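Local coordinates for eukaryotic translation initiation factor 4 gamma 5 (Trypanosoma cruzi, PDB 6OZU), which probably takes part in initiating translation, its MIF4G domain being the kind of helical scaffold through which eIF4G proteins bind partner factors, at residues G13-V18 against P64-L69. Residues are numbered along the deposited sequence; the frame is centred on the assembly and turned at random.
Sequences GILGRV and PYYVKL
Leu15 and Tyr66 meet at the heart of this apolar contact, where Leu15 CD2 lies 3.4 Å from Tyr66 CD1. Leucine suits the place because its forked end reaches across to the ring: with CG anti to the carbonyl carbon (chi1 -63°) and chi2 extended at 163°, CD2 is brought nearer the second helix than CB. Val18 adds a second methyl obliquely to the same ring, CG1 lying 3.9 Å from Tyr66 CE1, while its CG2 packs on Tyr65 CB. As the first residue past helix 6-17, short and beta-branched, valine can touch both tyrosines at once. Leu69 closes the group: its CD1 approaches Ile14 CG2 at 3.9 Å, Leu15 CD2, and, tip to tip, Val18 CG2.

No hydrogen bond joins the segments. The Leu15 carbonyl O faces the edge of the Tyr66 ring, 3.4 Å from CE1, and the hydroxyl of this buried tyrosine hydrogen-bonds with Lys53 NZ, which gives its polar end a partner.

Within the all-helical MIF4G domain, the axes of 13-17 and 64-69 run at 137°, an inclined, roughly antiparallel crossing. Helix 40-53 packs Ile50 on both Leu15 and Tyr66, and Val49 on Leu15; helix 23-31 borders Val18 through Leu23 and Met26.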
loop_
_atom_site.group_PDB
_atom_site.type_symbol
_atom_site.label_atom_id
_atom_site.label_comp_id
_atom_site.label_asym_id
_atom_site.label_seq_id
_atom_site.Cartn_x
_atom_site.Cartn_y
_atom_site.Cartn_z
ATOM N N GLY A 13 -3.740 -20.023 -8.946
ATOM C CA GLY A 13 -3.017 -20.456 -10.137
ATOM C C GLY A 13 -2.477 -19.276 -10.920
ATOM O O GLY A 13 -1.273 -19.194 -11.142
ATOM N N ILE A 14 -3.356 -18.314 -11.268
ATOM C CA ILE A 14 -3.019 -17.083 -11.996
ATOM C C ILE A 14 -1.921 -16.287 -11.266
ATOM O O ILE A 14 -0.958 -15.866 -11.906
ATOM C CB ILE A 14 -4.306 -16.237 -12.286
ATOM C CG1 ILE A 14 -5.254 -16.995 -13.244
ATOM C CG2 ILE A 14 -3.963 -14.832 -12.834
ATOM C CD1 ILE A 14 -6.705 -16.561 -13.206
ATOM N N LEU A 15 -2.056 -16.108 -9.931
ATOM C CA LEU A 15 -1.091 -15.368 -9.092
ATOM C C LEU A 15 0.282 -16.059 -9.076
ATOM O O LEU A 15 1.319 -15.398 -8.989
ATOM C CB LEU A 15 -1.618 -15.176 -7.655
ATOM C CG LEU A 15 -2.894 -14.346 -7.463
ATOM C CD1 LEU A 15 -3.491 -14.588 -6.104
ATOM C CD2 LEU A 15 -2.644 -12.867 -7.667
ATOM N N GLY A 16 0.263 -17.380 -9.181
ATOM C CA GLY A 16 1.464 -18.190 -9.267
ATOM C C GLY A 16 2.213 -17.939 -10.566
ATOM O O GLY A 16 3.341 -17.430 -10.531
ATOM N N ARG A 17 1.573 -18.246 -11.733
ATOM C CA ARG A 17 2.188 -18.072 -13.061
ATOM C C ARG A 17 2.416 -16.608 -13.514
ATOM O O ARG A 17 3.088 -16.415 -14.519
ATOM C CB ARG A 17 1.466 -18.855 -14.193
ATOM C CG ARG A 17 -0.014 -19.135 -14.040
ATOM C CD ARG A 17 -0.504 -20.190 -15.027
ATOM N NE ARG A 17 -1.971 -20.245 -15.095
ATOM C CZ ARG A 17 -2.723 -21.214 -14.576
ATOM N NH1 ARG A 17 -4.043 -21.167 -14.684
ATOM N NH2 ARG A 17 -2.158 -22.238 -13.950
ATOM N N VAL A 18 1.928 -15.592 -12.789
ATOM C CA VAL A 18 2.070 -14.205 -13.237
ATOM C C VAL A 18 3.532 -13.681 -13.086
ATOM O O VAL A 18 4.197 -13.868 -12.059
ATOM C CB VAL A 18 0.992 -13.235 -12.644
ATOM C CG1 VAL A 18 1.271 -12.860 -11.190
ATOM C CG2 VAL A 18 0.824 -11.995 -13.512
ATOM N N PRO A 64 3.668 -5.916 -7.704
ATOM C CA PRO A 64 3.094 -4.987 -8.701
ATOM C C PRO A 64 2.219 -5.705 -9.727
ATOM O O PRO A 64 1.294 -5.095 -10.254
ATOM C CB PRO A 64 4.324 -4.371 -9.379
ATOM C CG PRO A 64 5.454 -4.611 -8.462
ATOM C CD PRO A 64 5.147 -5.882 -7.741
ATOM N N TYR A 65 2.503 -7.004 -9.994
ATOM C CA TYR A 65 1.731 -7.804 -10.948
ATOM C C TYR A 65 0.378 -8.200 -10.387
ATOM O O TYR A 65 -0.579 -8.239 -11.149
ATOM C CB TYR A 65 2.511 -9.033 -11.453
ATOM C CG TYR A 65 3.813 -8.662 -12.119
ATOM C CD1 TYR A 65 3.834 -8.106 -13.397
ATOM C CD2 TYR A 65 5.029 -8.814 -11.453
ATOM C CE1 TYR A 65 5.031 -7.723 -14.000
ATOM C CE2 TYR A 65 6.233 -8.442 -12.047
ATOM C CZ TYR A 65 6.230 -7.903 -13.325
ATOM O OH TYR A 65 7.412 -7.525 -13.908
ATOM N N TYR A 66 0.304 -8.507 -9.064
ATOM C CA TYR A 66 -0.923 -8.866 -8.349
ATOM C C TYR A 66 -1.846 -7.671 -8.379
ATOM O O TYR A 66 -3.038 -7.810 -8.677
ATOM C CB TYR A 66 -0.648 -9.218 -6.874
ATOM C CG TYR A 66 0.312 -10.354 -6.635
ATOM C CD1 TYR A 66 0.447 -11.388 -7.558
ATOM C CD2 TYR A 66 1.067 -10.417 -5.472
ATOM C CE1 TYR A 66 1.319 -12.451 -7.332
ATOM C CE2 TYR A 66 1.982 -11.445 -5.259
ATOM C CZ TYR A 66 2.090 -12.473 -6.182
ATOM O OH TYR A 66 2.969 -13.505 -5.961
ATOM N N VAL A 67 -1.272 -6.494 -8.075
ATOM C CA VAL A 67 -1.931 -5.198 -8.041
ATOM C C VAL A 67 -2.405 -4.816 -9.467
ATOM O O VAL A 67 -3.519 -4.314 -9.610
ATOM C CB VAL A 67 -1.011 -4.164 -7.328
ATOM C CG1 VAL A 67 -1.449 -2.745 -7.572
ATOM C CG2 VAL A 67 -0.952 -4.426 -5.829
ATOM N N LYS A 68 -1.620 -5.158 -10.518
ATOM C CA LYS A 68 -1.993 -4.920 -11.924
ATOM C C LYS A 68 -3.154 -5.818 -12.399
ATOM O O LYS A 68 -3.860 -5.453 -13.346
ATOM C CB LYS A 68 -0.782 -5.054 -12.851
ATOM C CG LYS A 68 0.081 -3.804 -12.887
ATOM C CD LYS A 68 1.328 -3.997 -13.737
ATOM C CE LYS A 68 2.307 -2.877 -13.552
ATOM N NZ LYS A 68 2.863 -2.852 -12.182
ATOM N N LEU A 69 -3.346 -6.983 -11.736
ATOM C CA LEU A 69 -4.422 -7.936 -12.025
ATOM C C LEU A 69 -5.726 -7.399 -11.449
ATOM O O LEU A 69 -6.772 -7.568 -12.065
ATOM C CB LEU A 69 -4.113 -9.338 -11.459
ATOM C CG LEU A 69 -3.075 -10.188 -12.211
ATOM C CD1 LEU A 69 -2.694 -11.415 -11.409
ATOM C CD2 LEU A 69 -3.572 -10.601 -13.603
#